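Local coordinates for acyl carrier protein (Thermotoga maritima MSB8, PDB 6LVU) that probably carries the growing acyl chain from enzyme to enzyme during fatty acid biosynthesis, at residues A[54-62]-A[72-80]. Sequence-based numbering, arbitrary orientation.
Sequences FGVKVDDAD and IVSYIEKKL
Tyr75, on the last helix of this acyl carrier protein, reaches across to segment 54-62, the end of helix 42-54 and the loop that follows, and shows how one phenol can join apolar packing to hydrogen bonds with a backbone N-H and a carboxylate. The contact packs this loop against the last helix of the small helical bundle, away from the predicted phosphopantetheine serine. With CG trans to the backbone N (chi1 -164°), the ring leaves helix 69-79 toward the loop, and its hydroxyl is gripped twice: Asp59 N donates to Tyr75 OH at 3.2 Å in a nearly straight bond (164°), while Tyr75 OH donates to the anti lone pair of Asp62 OD2 at 3.1 Å. The Asp62 carboxylate stands steeply to the ring, with OD2 at the ring edge; its OD1 forms a salt bridge with Lys65. Val58 CG1 presses obliquely on CE2 of Tyr75 at 3.4 Å. Farther along, Val56 CG1 fits between Lys79 CB and Leu80 CD2, each 3.6 Å away. Ile76 lays CG2 over one face of the Phe54 ring as a CH-pi contact, 4.0 Å from the centroid. A phenylalanine in place of Tyr75 would probably keep the Val58 packing but leave Asp59 N and Asp62 OD2 without their shared hydroxyl. The chemistry thus implies a seam mainly apolar from Phe54 to Val58, and probably oriented at the Tyr75 end by the hydroxyl's two hydrogen bonds.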
ATOM      1  N   PHE A  54      -2.770   6.828   8.400  1.00 21.43           N
ATOM      2  CA  PHE A  54      -1.761   7.868   8.525  1.00 20.23           C
ATOM      3  C   PHE A  54      -2.347   9.267   8.510  1.00 26.34           C
ATOM      4  O   PHE A  54      -1.590  10.241   8.620  1.00 30.23           O
ATOM      5  CB  PHE A  54      -0.724   7.740   7.409  1.00 18.74           C
ATOM      6  CG  PHE A  54      -0.024   6.419   7.386  1.00 17.45           C
ATOM      7  CD1 PHE A  54       1.029   6.167   8.233  1.00 16.37           C
ATOM      8  CD2 PHE A  54      -0.436   5.425   6.520  1.00 16.36           C
ATOM      9  CE1 PHE A  54       1.670   4.943   8.215  1.00 18.83           C
ATOM     10  CE2 PHE A  54       0.198   4.204   6.490  1.00 18.84           C
ATOM     11  CZ  PHE A  54       1.252   3.958   7.341  1.00 15.95           C
ATOM     12  N   GLY A  55      -3.652   9.400   8.311  1.00 28.38           N
ATOM     13  CA  GLY A  55      -4.260  10.719   8.276  1.00 30.09           C
ATOM     14  C   GLY A  55      -3.839  11.524   7.071  1.00 30.19           C
ATOM     15  O   GLY A  55      -3.516  12.710   7.206  1.00 33.87           O
ATOM     16  N   VAL A  56      -3.790  10.891   5.900  1.00 26.58           N
ATOM     17  CA  VAL A  56      -3.514  11.553   4.635  1.00 27.58           C
ATOM     18  C   VAL A  56      -4.634  11.154   3.704  1.00 29.72           C
ATOM     19  O   VAL A  56      -5.437  10.283   4.021  1.00 35.68           O
ATOM     20  CB  VAL A  56      -2.153  11.159   4.030  1.00 28.74           C
ATOM     21  CG1 VAL A  56      -1.000  11.624   4.922  1.00 31.43           C
ATOM     22  CG2 VAL A  56      -2.096   9.655   3.823  1.00 29.63           C
ATOM     23  N   LYS A  57      -4.657  11.745   2.518  1.00 31.48           N
ATOM     24  CA  LYS A  57      -5.557  11.212   1.512  1.00 37.90           C
ATOM     25  C   LYS A  57      -4.933  11.346   0.138  1.00 34.21           C
ATOM     26  O   LYS A  57      -3.990  12.108  -0.084  1.00 31.95           O
ATOM     27  CB  LYS A  57      -6.947  11.888   1.547  1.00 42.62           C
ATOM     28  CG  LYS A  57      -7.966  11.154   2.454  1.00 42.37           C
ATOM     29  CD  LYS A  57      -9.433  11.334   2.019  1.00 49.30           C
ATOM     30  CE  LYS A  57      -9.684  10.934   0.558  1.00 47.67           C
ATOM     31  NZ  LYS A  57     -10.147   9.511   0.375  1.00 46.90           N
ATOM     32  N   VAL A  58      -5.480  10.574  -0.785  1.00 39.35           N
ATOM     33  CA  VAL A  58      -4.862  10.367  -2.077  1.00 45.60           C
ATOM     34  C   VAL A  58      -5.873  10.813  -3.119  1.00 43.83           C
ATOM     35  O   VAL A  58      -7.080  10.883  -2.864  1.00 43.82           O
ATOM     36  CB  VAL A  58      -4.468   8.899  -2.311  1.00 43.70           C
ATOM     37  CG1 VAL A  58      -3.699   8.340  -1.118  1.00 37.84           C
ATOM     38  CG2 VAL A  58      -5.687   8.087  -2.669  1.00 49.93           C
ATOM     39  N   ASP A  59      -5.359  11.159  -4.287  1.00 44.60           N
ATOM     40  CA  ASP A  59      -6.215  11.466  -5.416  1.00 45.96           C
ATOM     41  C   ASP A  59      -6.629  10.162  -6.092  1.00 47.33           C
ATOM     42  O   ASP A  59      -5.881   9.179  -6.091  1.00 45.69           O
ATOM     43  CB  ASP A  59      -5.463  12.378  -6.388  1.00 53.84           C
ATOM     44  CG  ASP A  59      -6.371  13.050  -7.396  1.00 60.64           C
ATOM     45  OD1 ASP A  59      -7.603  12.824  -7.365  1.00 63.81           O
ATOM     46  OD2 ASP A  59      -5.837  13.821  -8.223  1.00 63.34           O
ATOM     47  N   ASP A  60      -7.835  10.153  -6.670  1.00 46.31           N
ATOM     48  CA  ASP A  60      -8.211   9.013  -7.501  1.00 50.83           C
ATOM     49  C   ASP A  60      -7.391   8.979  -8.783  1.00 47.71           C
ATOM     50  O   ASP A  60      -7.173   7.907  -9.357  1.00 52.03           O
ATOM     51  CB  ASP A  60      -9.699   9.045  -7.842  1.00 57.99           C
ATOM     52  CG  ASP A  60     -10.563   9.362  -6.655  1.00 57.26           C
ATOM     53  OD1 ASP A  60     -10.798   8.456  -5.823  1.00 67.67           O
ATOM     54  OD2 ASP A  60     -11.016  10.522  -6.561  1.00 61.40           O
ATOM     55  N   ALA A  61      -6.943  10.147  -9.249  1.00 49.89           N
ATOM     56  CA  ALA A  61      -6.076  10.205 -10.421  1.00 51.16           C
ATOM     57  C   ALA A  61      -4.737   9.532 -10.154  1.00 48.52           C
ATOM     58  O   ALA A  61      -4.160   8.908 -11.052  1.00 48.24           O
ATOM     59  CB  ALA A  61      -5.869  11.658 -10.850  1.00 45.75           C
ATOM     60  N   ASP A  62      -4.214   9.666  -8.933  1.00 49.78           N
ATOM     61  CA  ASP A  62      -2.904   9.123  -8.587  1.00 46.24           C
ATOM     62  C   ASP A  62      -2.950   7.641  -8.230  1.00 40.29           C
ATOM     63  O   ASP A  62      -1.898   7.047  -7.957  1.00 34.20           O
ATOM     64  CB  ASP A  62      -2.301   9.914  -7.422  1.00 41.34           C
ATOM     65  CG  ASP A  62      -1.728  11.253  -7.862  1.00 49.00           C
ATOM     66  OD1 ASP A  62      -1.409  11.403  -9.063  1.00 50.26           O
ATOM     67  OD2 ASP A  62      -1.585  12.155  -7.008  1.00 52.95           O
ATOM     68  N   ILE A  72       3.110   2.935  -2.722  1.00 15.56           N
ATOM     69  CA  ILE A  72       2.225   3.324  -1.628  1.00 19.85           C
ATOM     70  C   ILE A  72       3.007   4.050  -0.546  1.00 14.43           C
ATOM     71  O   ILE A  72       2.629   5.133  -0.097  1.00 14.85           O
ATOM     72  CB  ILE A  72       1.506   2.094  -1.047  1.00 15.98           C
ATOM     73  CG1 ILE A  72       0.486   1.553  -2.026  1.00 17.93           C
ATOM     74  CG2 ILE A  72       0.868   2.418   0.295  1.00 22.48           C
ATOM     75  CD1 ILE A  72       0.284   0.073  -1.886  1.00 18.22           C
ATOM     76  N   VAL A  73       4.112   3.441  -0.105  1.00 14.23           N
ATOM     77  CA  VAL A  73       4.917   4.071   0.940  1.00 14.11           C
ATOM     78  C   VAL A  73       5.348   5.461   0.503  1.00 17.39           C
ATOM     79  O   VAL A  73       5.157   6.450   1.235  1.00 12.90           O
ATOM     80  CB  VAL A  73       6.129   3.189   1.283  1.00 10.93           C
ATOM     81  CG1 VAL A  73       6.923   3.826   2.391  1.00 15.68           C
ATOM     82  CG2 VAL A  73       5.685   1.804   1.667  1.00 12.48           C
ATOM     83  N   SER A  74       5.883   5.587  -0.723  1.00 14.35           N
ATOM     84  CA  SER A  74       6.374   6.887  -1.171  1.00 15.58           C
ATOM     85  C   SER A  74       5.244   7.898  -1.282  1.00 16.18           C
ATOM     86  O   SER A  74       5.414   9.069  -0.931  1.00 16.81           O
ATOM     87  CB  SER A  74       7.104   6.770  -2.506  1.00 14.60           C
ATOM     88  OG  SER A  74       8.410   6.252  -2.298  1.00 19.59           O
ATOM     89  N   TYR A  75       4.079   7.470  -1.758  1.00 15.38           N
ATOM     90  CA  TYR A  75       2.966   8.401  -1.798  1.00 17.64           C
ATOM     91  C   TYR A  75       2.588   8.856  -0.390  1.00 18.91           C
ATOM     92  O   TYR A  75       2.366  10.048  -0.157  1.00 21.09           O
ATOM     93  CB  TYR A  75       1.785   7.770  -2.530  1.00 20.02           C
ATOM     94  CG  TYR A  75       0.738   8.767  -2.946  1.00 26.02           C
ATOM     95  CD1 TYR A  75       0.713   9.280  -4.238  1.00 36.89           C
ATOM     96  CD2 TYR A  75      -0.227   9.211  -2.045  1.00 34.49           C
ATOM     97  CE1 TYR A  75      -0.249  10.208  -4.621  1.00 36.36           C
ATOM     98  CE2 TYR A  75      -1.191  10.140  -2.420  1.00 35.01           C
ATOM     99  CZ  TYR A  75      -1.199  10.631  -3.706  1.00 37.76           C
ATOM    100  OH  TYR A  75      -2.167  11.550  -4.065  1.00 44.07           O
ATOM    101  N   ILE A  76       2.552   7.928   0.573  1.00 15.03           N
ATOM    102  CA  ILE A  76       2.266   8.311   1.954  1.00 14.95           C
ATOM    103  C   ILE A  76       3.353   9.228   2.492  1.00 24.24           C
ATOM    104  O   ILE A  76       3.061  10.248   3.136  1.00 23.36           O
ATOM    105  CB  ILE A  76       2.098   7.063   2.843  1.00 13.73           C
ATOM    106  CG1 ILE A  76       0.893   6.248   2.389  1.00 15.08           C
ATOM    107  CG2 ILE A  76       1.855   7.473   4.259  1.00 14.24           C
ATOM    108  CD1 ILE A  76       0.810   4.899   3.033  1.00 15.35           C
ATOM    109  N   GLU A  77       4.623   8.890   2.225  1.00 15.97           N
ATOM    110  CA  GLU A  77       5.722   9.653   2.791  1.00 20.85           C
ATOM    111  C   GLU A  77       5.720  11.093   2.302  1.00 19.31           C
ATOM    112  O   GLU A  77       6.068  12.003   3.060  1.00 20.25           O
ATOM    113  CB  GLU A  77       7.059   8.981   2.462  1.00 19.39           C
ATOM    114  CG  GLU A  77       8.230   9.653   3.143  1.00 20.94           C
ATOM    115  CD  GLU A  77       9.557   8.982   2.820  1.00 29.59           C
ATOM    116  OE1 GLU A  77      10.525   9.201   3.586  1.00 26.05           O
ATOM    117  OE2 GLU A  77       9.634   8.251   1.798  1.00 28.26           O
ATOM    118  N   LYS A  78       5.309  11.329   1.059  1.00 20.20           N
ATOM    119  CA  LYS A  78       5.292  12.700   0.554  1.00 30.12           C
ATOM    120  C   LYS A  78       4.152  13.517   1.161  1.00 27.24           C
ATOM    121  O   LYS A  78       4.315  14.715   1.405  1.00 28.98           O
ATOM    122  CB  LYS A  78       5.194  12.701  -0.972  1.00 28.66           C
ATOM    123  CG  LYS A  78       5.036  14.101  -1.569  1.00 42.96           C
ATOM    124  CD  LYS A  78       5.539  14.192  -3.006  1.00 50.23           C
ATOM    125  CE  LYS A  78       4.882  13.156  -3.899  1.00 51.23           C
ATOM    126  NZ  LYS A  78       3.559  13.616  -4.406  1.00 62.23           N
ATOM    127  N   LYS A  79       3.021  12.894   1.461  1.00 23.65           N
ATOM    128  CA  LYS A  79       1.943  13.652   2.092  1.00 34.26           C
ATOM    129  C   LYS A  79       2.222  13.965   3.555  1.00 35.46           C
ATOM    130  O   LYS A  79       1.475  14.733   4.164  1.00 44.36           O
ATOM    131  CB  LYS A  79       0.614  12.894   1.974  1.00 28.62           C
ATOM    132  CG  LYS A  79      -0.175  13.182   0.692  1.00 34.21           C
ATOM    133  CD  LYS A  79       0.126  12.211  -0.430  1.00 36.78           C
ATOM    134  CE  LYS A  79      -0.509  12.686  -1.738  1.00 42.72           C
ATOM    135  NZ  LYS A  79      -0.251  14.141  -2.012  1.00 44.71           N
ATOM    136  N   LEU A  80       3.265  13.392   4.137  1.00 33.68           N
ATOM    137  CA  LEU A  80       3.646  13.712   5.504  1.00 33.30           C
ATOM    138  C   LEU A  80       5.141  13.544   5.713  1.00 41.81           C
ATOM    139  O   LEU A  80       5.920  14.404   5.287  1.00 44.91           O
ATOM    140  CB  LEU A  80       2.842  12.886   6.509  1.00 38.56           C
ATOM    141  CG  LEU A  80       2.519  11.391   6.437  1.00 31.61           C
ATOM    142  CD1 LEU A  80       3.672  10.474   6.739  1.00 28.99           C
ATOM    143  CD2 LEU A  80       1.430  11.181   7.476  1.00 33.49           C
TER